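Local coordinates for protein glutaminase 1 (Escherichia coli, PDB 1U60) that catalyses the hydrolysis of L-glutamine to L-glutamate and ammonium, working as a homotetramer of the glutaminase family, at residues A44-D49 with E204-G209; L200-L205 with A277-P282; T211-G216 with L267-G272; G255-S260 with Y305-G310. One frame throughout, in Å; residues are numbered along the deposited sequence. Where two conformers were deposited one is given.

In the fold
All four contacts reach the five-stranded antiparallel sheet of this beta-lactamase-like fold. Helix 202-213 packs on it: its first turn makes contact 2 with strand 274-279, its middle contact 1 with strand 42-47, and its last turn contact 3 at the end of strand 265-270. Their centres lie about 11 Å (1 to 2), 8 Å (1 to 3) and 16 Å (2 to 3) apart. Contact 1 closes before contacts 3 and 4 open; contact 3 nests inside the loop closed by contact 2. Contact 4, centred about 11 Å from contact 3, joins the approach to edge strand 258-260 to the C-terminal tail. Contacts 3 and 4 touch a second subunit, so both lie at the interface.

Contact 1: A44-D49 with E204-G209; sequences AIVTCD and ELATLG
Val46 and Ala206 meet where helix 202-213 packs on strand 42-47, part of the helix-on-sheet core of the beta-lactamase-like fold. The two short segments run at 39° to each other, and their axes approach to 7.1 Å, a close spacing that fits the small alanine side chains between them. Val46 carries most of the strand's share. Its CB starts 3.8 Å from the carbonyl oxygen Ala206 O, so the branch point itself already rests against the helix backbone. From there the CG2 branch does the touching: with CG1 anti to the backbone N (chi1 176°), CG2 is turned to the N side of its own residue and comes within 3.7 Å of Ala206 CB. The same methyl lies 3.8 Å from Thr207 OG1, the two side chains meeting at a slant. That hydroxyl has its polar partner within the helix, a hydrogen bond to Ile203 O one turn earlier, so it can border a methyl group in a buried place. Two residues back along the strand, Ala44 presents its methyl to the same alanine, Ala44 CB to Ala206 CB being 4.2 Å. On its other face the strand turns Ile45 toward Leu7 and Val11 of helix 4-18, making a layered core. Between Val46 and Ala44, the methyl Ala206 CB also sits 3.8 Å from the carbonyl oxygen Ala44 O.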
# COMPACT_ATOMS: atom_id res chain seq x y z
N ALA A 44 -10.04 -19.91 -8.24
CA ALA A 44 -9.56 -20.07 -9.62
C ALA A 44 -8.30 -19.26 -9.89
O ALA A 44 -8.10 -18.21 -9.34
CB ALA A 44 -10.63 -19.64 -10.66
N ILE A 45 -7.52 -19.75 -10.87
CA ILE A 45 -6.43 -19.05 -11.50
C ILE A 45 -6.74 -18.90 -12.99
O ILE A 45 -7.20 -19.83 -13.65
CB ILE A 45 -5.14 -19.87 -11.39
CG1 ILE A 45 -4.64 -19.97 -9.95
CG2 ILE A 45 -4.07 -19.34 -12.32
CD1 ILE A 45 -3.56 -21.03 -9.72
N VAL A 46 -6.49 -17.70 -13.52
CA VAL A 46 -6.41 -17.48 -14.93
C VAL A 46 -5.03 -16.89 -15.22
O VAL A 46 -4.68 -15.84 -14.70
CB VAL A 46 -7.51 -16.58 -15.45
CG1 VAL A 46 -7.27 -16.33 -16.98
CG2 VAL A 46 -8.88 -17.24 -15.20
N THR A 47 -4.22 -17.58 -16.03
CA THR A 47 -2.84 -17.14 -16.27
C THR A 47 -2.79 -16.14 -17.40
O THR A 47 -3.72 -16.05 -18.18
CB THR A 47 -1.89 -18.32 -16.62
OG1 THR A 47 -2.16 -18.83 -17.94
CG2 THR A 47 -2.13 -19.50 -15.67
N CYS A 48 -1.67 -15.42 -17.48
CA CYS A 48 -1.43 -14.47 -18.56
C CYS A 48 -1.36 -15.12 -19.92
O CYS A 48 -1.49 -14.45 -20.95
CB CYS A 48 -0.16 -13.68 -18.28
SG CYS A 48 -0.54 -12.53 -16.97
N ASP A 49 -1.18 -16.43 -19.94
CA ASP A 49 -1.25 -17.18 -21.20
C ASP A 49 -2.60 -17.79 -21.53
O ASP A 49 -2.72 -18.50 -22.51
CB ASP A 49 -0.15 -18.27 -21.25
CG ASP A 49 1.23 -17.66 -21.35
OD1 ASP A 49 1.38 -16.72 -22.18
OD2 ASP A 49 2.20 -18.01 -20.63
N GLU A 204 -14.55 -15.67 -14.12
CA GLU A 204 -14.65 -14.32 -14.65
C GLU A 204 -13.91 -13.31 -13.80
O GLU A 204 -13.20 -12.46 -14.31
CB GLU A 204 -16.11 -13.96 -14.84
CG GLU A 204 -16.67 -14.77 -16.01
CD GLU A 204 -18.21 -14.79 -16.10
OE1 GLU A 204 -18.92 -14.45 -15.11
OE2 GLU A 204 -18.67 -15.24 -17.19
N LEU A 205 -14.02 -13.45 -12.47
CA LEU A 205 -13.26 -12.59 -11.57
C LEU A 205 -11.76 -12.76 -11.74
O LEU A 205 -11.03 -11.77 -11.81
CB LEU A 205 -13.70 -12.78 -10.14
CG LEU A 205 -13.04 -11.94 -9.05
CD1 LEU A 205 -13.18 -10.46 -9.42
CD2 LEU A 205 -13.62 -12.19 -7.67
N ALA A 206 -11.31 -14.00 -11.80
CA ALA A 206 -9.91 -14.30 -12.06
C ALA A 206 -9.44 -13.78 -13.39
O ALA A 206 -8.29 -13.41 -13.53
CB ALA A 206 -9.61 -15.79 -11.91
N THR A 207 -10.35 -13.72 -14.38
CA THR A 207 -10.03 -13.16 -15.67
C THR A 207 -9.76 -11.66 -15.61
O THR A 207 -8.84 -11.17 -16.24
CB THR A 207 -11.17 -13.46 -16.65
OG1 THR A 207 -11.34 -14.88 -16.79
CG2 THR A 207 -10.82 -12.93 -18.01
N LEU A 208 -10.59 -10.92 -14.84
CA LEU A 208 -10.31 -9.50 -14.57
C LEU A 208 -8.89 -9.39 -14.03
O LEU A 208 -8.12 -8.55 -14.52
CB LEU A 208 -11.31 -8.96 -13.56
CG LEU A 208 -10.99 -7.59 -12.88
CD1 LEU A 208 -10.78 -6.46 -13.88
CD2 LEU A 208 -12.05 -7.20 -11.89
N GLY A 209 -8.54 -10.23 -13.07
CA GLY A 209 -7.18 -10.25 -12.55
C GLY A 209 -6.10 -10.53 -13.59
O GLY A 209 -5.05 -9.89 -13.57

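Contact 2: L200-L205 with A277-P282; sequences LNTIEL and AAFSPP. With EDO (1,2-ethanediol), chain I.
Thr202 sends its two branches to different parts of strand 274-279. Its hydroxyl OG1 stands 3.3 Å from Phe279 CB, obliquely placed toward the ring, the side chains set roughly at right angles. With OG1 beside the backbone N (chi1 -64°), the methyl Thr202 CG2 is anti to that nitrogen and lies 3.6 Å from Ala277 O. One turn on, Leu205 lays CB, CG and CD2 over a single methyl, with CG closest at 3.7 Å from Ala277 CB.

Behind this shell, a capping box fixes the start of the helix. Glu204 N donates to Asn201 OD1 over 2.8 Å at 166°, almost in line with the C=O bond. In return Asn201 N donates to Glu204 OE1 over 2.9 Å, on the anti side and 32° out of the carboxylate plane. Arg61 forms a salt bridge with the same OE1. Asn201 ND2 also binds O2 of a 1,2-ethanediol molecule, probably from the crystallisation liquor, at 3.0 Å. Farther out, the Phe279 ring stacks with that of Phe62, which also touches Thr202 and Leu205; the first turn of helix 202-213 thus touches both strand 62-63 and the large sheet, whose strand 42-47 meets Thr202 through Ala42 and Ala44.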
# COMPACT_ATOMS: atom_id res chain seq x y z
N LEU A 200 -20.99 -12.05 -11.85
CA LEU A 200 -19.92 -12.80 -12.49
C LEU A 200 -19.52 -14.00 -11.65
O LEU A 200 -19.81 -14.05 -10.45
CB LEU A 200 -18.72 -11.90 -12.75
CG LEU A 200 -17.74 -11.67 -11.60
CD1 LEU A 200 -16.57 -10.86 -12.16
CD2 LEU A 200 -18.41 -11.02 -10.32
N ASN A 201 -18.84 -14.98 -12.26
CA ASN A 201 -18.38 -16.14 -11.53
C ASN A 201 -16.91 -16.03 -11.18
O ASN A 201 -16.24 -15.04 -11.50
CB ASN A 201 -18.70 -17.46 -12.22
CG ASN A 201 -18.07 -17.60 -13.53
OD1 ASN A 201 -16.92 -17.19 -13.75
ND2 ASN A 201 -18.82 -18.23 -14.48
N THR A 202 -16.41 -17.03 -10.51
CA THR A 202 -15.05 -16.94 -9.99
C THR A 202 -14.01 -16.93 -11.12
O THR A 202 -12.95 -16.31 -10.99
CB THR A 202 -14.80 -18.04 -9.00
OG1 THR A 202 -15.70 -17.87 -7.88
CG2 THR A 202 -13.40 -17.99 -8.37
N ILE A 203 -14.29 -17.68 -12.19
CA ILE A 203 -13.40 -17.66 -13.35
C ILE A 203 -13.38 -16.29 -13.99
O ILE A 203 -12.33 -15.83 -14.41
CB ILE A 203 -13.74 -18.83 -14.29
CG1 ILE A 203 -13.21 -20.13 -13.63
CG2 ILE A 203 -13.04 -18.69 -15.62
CD1 ILE A 203 -13.69 -21.37 -14.23
N GLU A 204 -14.55 -15.67 -14.12
CA GLU A 204 -14.65 -14.32 -14.65
C GLU A 204 -13.91 -13.31 -13.80
O GLU A 204 -13.20 -12.46 -14.31
CB GLU A 204 -16.11 -13.96 -14.84
CG GLU A 204 -16.67 -14.77 -16.01
CD GLU A 204 -18.21 -14.79 -16.10
OE1 GLU A 204 -18.92 -14.45 -15.11
OE2 GLU A 204 -18.67 -15.24 -17.19
N LEU A 205 -14.02 -13.45 -12.47
CA LEU A 205 -13.26 -12.59 -11.57
C LEU A 205 -11.76 -12.76 -11.74
O LEU A 205 -11.03 -11.77 -11.81
CB LEU A 205 -13.70 -12.78 -10.14
CG LEU A 205 -13.04 -11.94 -9.05
CD1 LEU A 205 -13.18 -10.46 -9.42
CD2 LEU A 205 -13.62 -12.19 -7.67
N ALA A 277 -8.52 -15.64 -7.99
CA ALA A 277 -9.76 -15.18 -7.38
C ALA A 277 -10.40 -16.28 -6.57
O ALA A 277 -10.19 -17.48 -6.81
CB ALA A 277 -10.71 -14.68 -8.40
N ALA A 278 -11.23 -15.87 -5.64
CA ALA A 278 -12.10 -16.82 -4.92
C ALA A 278 -13.40 -16.19 -4.55
O ALA A 278 -13.55 -14.99 -4.62
CB ALA A 278 -11.38 -17.32 -3.67
N PHE A 279 -14.36 -17.03 -4.11
CA PHE A 279 -15.64 -16.60 -3.71
C PHE A 279 -16.16 -17.48 -2.61
O PHE A 279 -16.04 -18.71 -2.66
CB PHE A 279 -16.57 -16.65 -4.94
CG PHE A 279 -18.01 -16.86 -4.63
CD1 PHE A 279 -18.77 -15.87 -4.06
CD2 PHE A 279 -18.63 -18.05 -5.03
CE1 PHE A 279 -20.10 -16.07 -3.81
CE2 PHE A 279 -19.97 -18.26 -4.82
CZ PHE A 279 -20.72 -17.28 -4.21
N SER A 280 -16.71 -16.81 -1.59
CA SER A 280 -17.68 -17.42 -0.71
C SER A 280 -18.51 -16.35 0.01
O SER A 280 -17.91 -15.34 0.49
CB SER A 280 -17.00 -18.32 0.32
OG SER A 280 -18.01 -19.16 0.93
N PRO A 281 -19.83 -16.50 0.09
CA PRO A 281 -20.67 -15.42 0.63
C PRO A 281 -20.38 -14.92 2.05
O PRO A 281 -20.56 -13.73 2.23
CB PRO A 281 -22.09 -16.00 0.52
CG PRO A 281 -22.01 -17.03 -0.65
CD PRO A 281 -20.66 -17.60 -0.48
N PRO A 282 -20.02 -15.75 3.03
CA PRO A 282 -19.82 -15.21 4.39
C PRO A 282 -18.65 -14.23 4.49
O PRO A 282 -17.55 -14.60 4.12
CB PRO A 282 -19.63 -16.46 5.23
CG PRO A 282 -20.36 -17.54 4.46
CD PRO A 282 -19.93 -17.22 3.02
C1 EDO I . -16.78 -21.13 -16.73
O1 EDO I . -17.44 -21.43 -15.46
C2 EDO I . -16.58 -19.63 -16.93
O2 EDO I . -17.77 -18.88 -17.23

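Contact 3: T211-G216 with L267-G272; sequences TLAAGG and LAVVPG
Ala213, Val269 and Leu212 bury the most surface here, and Ala213, in the last turn of helix 202-213, meets strand 265-270 and the turn after it with both side chain and backbone. Ala213 CB lies only 3.2 Å from Val270 O, a tight fit of a methyl against a strand carbonyl. Ala213 CB is also 3.9 Å from Val269 CG1. That branch, anti to the backbone N of its valine (chi1 180°), also reaches the helix main chain, with Val269 CG1 3.7 Å from Ala213 N.

The other branch of Val269 serves Leu212: Val269 CG2 and Leu212 CD1 are 4.1 Å apart, the side chains meeting nearly perpendicular to each other. Val269 therefore straddles the two helix residues, one methyl for each. Leu235 and Met238 of helix 231-241 also touch it, so the valine lies between two helices.

A single hydrogen bond adds direction to this apolar patch. Gly272 N donates to Ala213 O over 2.9 Å, bent at the hydrogen (135°) and with a C=O...N angle of 132° at the acceptor. At the end of the helix Ala213 O thus accepts from the glycine of the turn after the strand. Beside it, Pro271 packs on Val307 of the second subunit.

The helix itself closes with Gly215 at positive phi, its amide bonded to Leu212 O and Gly216 N to Thr211 O at 2.8 Å: the nested 6→1 and 5→2 pair of bonds, with Gly215 as C-prime residue, of a Schellman motif.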
# COMPACT_ATOMS: atom_id res chain seq x y z
N THR A 211 -6.30 -10.07 -16.83
CA THR A 211 -6.21 -8.97 -17.77
C THR A 211 -5.25 -7.92 -17.20
O THR A 211 -4.38 -7.40 -17.91
CB THR A 211 -7.58 -8.39 -18.06
OG1 THR A 211 -8.41 -9.39 -18.70
CG2 THR A 211 -7.43 -7.20 -19.01
N LEU A 212 -5.37 -7.64 -15.90
CA LEU A 212 -4.47 -6.71 -15.27
C LEU A 212 -3.07 -7.32 -15.22
O LEU A 212 -2.07 -6.64 -15.52
CB LEU A 212 -5.00 -6.37 -13.89
CG LEU A 212 -6.35 -5.65 -13.80
CD1 LEU A 212 -6.84 -5.56 -12.32
CD2 LEU A 212 -6.30 -4.25 -14.46
N ALA A 213 -2.94 -8.61 -14.86
CA ALA A 213 -1.61 -9.22 -14.78
C ALA A 213 -0.88 -9.19 -16.15
O ALA A 213 0.34 -9.09 -16.18
CB ALA A 213 -1.70 -10.69 -14.27
N ALA A 214 -1.65 -9.30 -17.25
CA ALA A 214 -1.13 -9.31 -18.62
C ALA A 214 -0.87 -7.90 -19.17
O ALA A 214 -0.56 -7.73 -20.36
CB ALA A 214 -2.07 -10.05 -19.52
N GLY A 215 -0.93 -6.88 -18.31
CA GLY A 215 -0.70 -5.51 -18.70
C GLY A 215 -1.81 -4.95 -19.56
O GLY A 215 -1.59 -4.05 -20.40
N GLY A 216 -3.01 -5.45 -19.36
CA GLY A 216 -4.15 -4.84 -20.01
C GLY A 216 -4.72 -5.66 -21.15
O GLY A 216 -5.64 -5.20 -21.81
N LEU A 267 -10.29 -10.82 -5.24
CA LEU A 267 -9.36 -10.86 -6.39
C LEU A 267 -7.97 -10.51 -5.94
O LEU A 267 -7.77 -9.57 -5.14
CB LEU A 267 -9.82 -9.80 -7.38
CG LEU A 267 -8.89 -9.47 -8.57
CD1 LEU A 267 -8.81 -10.67 -9.51
CD2 LEU A 267 -9.41 -8.22 -9.26
N ALA A 268 -6.98 -11.19 -6.49
CA ALA A 268 -5.63 -10.73 -6.38
C ALA A 268 -4.90 -10.82 -7.72
O ALA A 268 -5.20 -11.68 -8.55
CB ALA A 268 -4.90 -11.54 -5.37
N VAL A 269 -3.93 -9.94 -7.93
CA VAL A 269 -3.17 -9.91 -9.18
C VAL A 269 -1.71 -10.20 -8.90
O VAL A 269 -1.10 -9.57 -8.06
CB VAL A 269 -3.31 -8.52 -9.84
CG1 VAL A 269 -2.50 -8.50 -11.14
CG2 VAL A 269 -4.77 -8.24 -10.06
N VAL A 270 -1.13 -11.13 -9.66
CA VAL A 270 0.31 -11.37 -9.69
C VAL A 270 0.84 -10.70 -10.97
O VAL A 270 0.64 -11.22 -12.08
CB VAL A 270 0.68 -12.89 -9.66
CG1 VAL A 270 2.18 -13.07 -9.52
CG2 VAL A 270 -0.01 -13.58 -8.48
N PRO A 271 1.44 -9.51 -10.85
CA PRO A 271 1.83 -8.74 -12.04
C PRO A 271 2.73 -9.60 -12.95
O PRO A 271 3.72 -10.22 -12.50
CB PRO A 271 2.59 -7.53 -11.44
CG PRO A 271 2.11 -7.40 -10.08
CD PRO A 271 1.82 -8.82 -9.62
N GLY A 272 2.38 -9.63 -14.22
CA GLY A 272 3.09 -10.43 -15.21
C GLY A 272 2.76 -11.91 -15.28
O GLY A 272 3.27 -12.60 -16.16

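Contact 4: G255-S260 with Y305-G310; sequences GLPGKS and YNVFKG
A type I beta turn in the C-terminal tail, running from Asn306 to Lys309, docks on Gly255, the residue with positive phi at which the chain leaves helix 247-253. The main link is Val307 N to Gly255 O, 2.8 Å long and nearly straight at 166°, with the donor tilted 19° from the carbonyl plane. Val307 also flanks that acceptor with its side chain: CG2 of Val307 comes to 3.4 Å from Gly255 O.

Asn306 packs its amide beside the glycine. Its CG is anti to the backbone N (chi1 -177°), which brings the amide up against the glycine, with Asn306 OD1 3.5 Å from Gly255 CA. Asn306 OD1 also accepts from Phe308 N at 2.8 Å, in the plane of the amide carbonyl; this is an Asx turn, laid over the type I turn, and it holds the side-chain amide in place. The Phe308 ring lies with one face beneath Val307 CG2, which stands over the ring centre, while Phe308 CD2 lies 3.9 Å from Gly255 CA.

Past Gly255 the chain becomes edge strand 258-260 of the five-stranded sheet, Pro257 already pairing with Val269 through the backbone. Leu256 leans on the tail, its CG 3.9 Å from Tyr305 O, and its CD2 and Pro257 CD both touch Val307 CG1, each at 4.2 Å. Val307 meets Val307 of the second subunit, and Pro257 packs on Phe308 of that subunit.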
# COMPACT_ATOMS: atom_id res chain seq x y z
N GLY A 255 0.82 -9.82 0.18
CA GLY A 255 1.69 -9.02 -0.67
C GLY A 255 1.33 -8.99 -2.15
O GLY A 255 2.19 -8.86 -3.04
N LEU A 256 0.05 -9.10 -2.43
CA LEU A 256 -0.42 -8.92 -3.77
C LEU A 256 -1.57 -7.92 -3.78
O LEU A 256 -2.42 -7.93 -2.89
CB LEU A 256 -0.93 -10.23 -4.35
CG LEU A 256 0.03 -11.40 -4.49
CD1 LEU A 256 -0.77 -12.65 -4.87
CD2 LEU A 256 1.09 -11.12 -5.51
N PRO A 257 -1.63 -7.08 -4.81
CA PRO A 257 -2.77 -6.14 -4.95
C PRO A 257 -4.06 -6.88 -5.07
O PRO A 257 -4.16 -7.79 -5.88
CB PRO A 257 -2.46 -5.36 -6.22
CG PRO A 257 -1.28 -6.03 -6.84
CD PRO A 257 -0.65 -6.96 -5.91
N GLY A 258 -5.05 -6.46 -4.30
CA GLY A 258 -6.30 -7.21 -4.22
C GLY A 258 -7.51 -6.30 -4.15
O GLY A 258 -7.42 -5.08 -4.02
N LYS A 259 -8.67 -6.95 -4.23
CA LYS A 259 -9.96 -6.26 -4.09
C LYS A 259 -11.01 -7.22 -3.61
O LYS A 259 -11.10 -8.35 -4.10
CB LYS A 259 -10.39 -5.67 -5.42
CG LYS A 259 -11.65 -4.82 -5.39
CD LYS A 259 -11.43 -3.42 -4.84
CE LYS A 259 -12.68 -2.72 -4.34
NZ LYS A 259 -13.18 -3.15 -3.00
N SER A 260 -11.85 -6.76 -2.71
CA SER A 260 -12.97 -7.52 -2.23
C SER A 260 -14.29 -6.85 -2.65
O SER A 260 -14.32 -5.61 -3.00
CB SER A 260 -12.96 -7.58 -0.73
OG SER A 260 -13.21 -6.28 -0.20
N TYR A 305 4.12 -16.33 -4.64
CA TYR A 305 3.94 -14.97 -5.20
C TYR A 305 3.63 -13.89 -4.18
O TYR A 305 2.69 -14.04 -3.38
CB TYR A 305 2.83 -14.95 -6.25
CG TYR A 305 3.11 -15.84 -7.42
CD1 TYR A 305 4.29 -15.67 -8.18
CD2 TYR A 305 2.18 -16.80 -7.84
CE1 TYR A 305 4.54 -16.47 -9.28
CE2 TYR A 305 2.46 -17.61 -8.92
CZ TYR A 305 3.62 -17.44 -9.64
OH TYR A 305 3.91 -18.22 -10.74
N ASN A 306 4.42 -12.83 -4.20
CA ASN A 306 4.36 -11.71 -3.26
C ASN A 306 5.24 -10.62 -3.85
O ASN A 306 6.43 -10.88 -4.12
CB ASN A 306 4.91 -12.12 -1.89
CG ASN A 306 4.80 -11.02 -0.84
OD1 ASN A 306 5.09 -9.88 -1.12
ND2 ASN A 306 4.48 -11.41 0.41
N VAL A 307 4.69 -9.45 -4.13
CA VAL A 307 5.47 -8.42 -4.82
C VAL A 307 6.60 -7.82 -3.93
O VAL A 307 7.47 -7.10 -4.45
CB VAL A 307 4.60 -7.26 -5.37
CG1 VAL A 307 3.46 -7.77 -6.25
CG2 VAL A 307 4.09 -6.35 -4.28
N PHE A 308 6.59 -8.11 -2.63
CA PHE A 308 7.67 -7.68 -1.71
C PHE A 308 8.79 -8.70 -1.53
O PHE A 308 9.68 -8.53 -0.69
CB PHE A 308 7.04 -7.31 -0.35
CG PHE A 308 5.92 -6.27 -0.48
CD1 PHE A 308 6.19 -5.03 -1.07
CD2 PHE A 308 4.64 -6.53 -0.06
CE1 PHE A 308 5.19 -4.08 -1.21
CE2 PHE A 308 3.60 -5.58 -0.24
CZ PHE A 308 3.90 -4.35 -0.83
N LYS A 309 8.73 -9.77 -2.32
CA LYS A 309 9.77 -10.84 -2.33
C LYS A 309 10.46 -10.76 -3.67
O LYS A 309 9.82 -10.87 -4.70
CB LYS A 309 9.13 -12.23 -2.24
CG LYS A 309 8.58 -12.59 -0.91
CD LYS A 309 8.59 -14.12 -0.67
CE LYS A 309 7.57 -14.55 0.44
NZ LYS A 309 8.12 -14.61 1.88
N GLY A 310 11.76 -10.51 -3.68
CA GLY A 310 12.46 -10.40 -4.94
C GLY A 310 12.68 -11.73 -5.62
O GLY A 310 13.57 -11.86 -6.43
OXT GLY A 310 12.01 -12.76 -5.42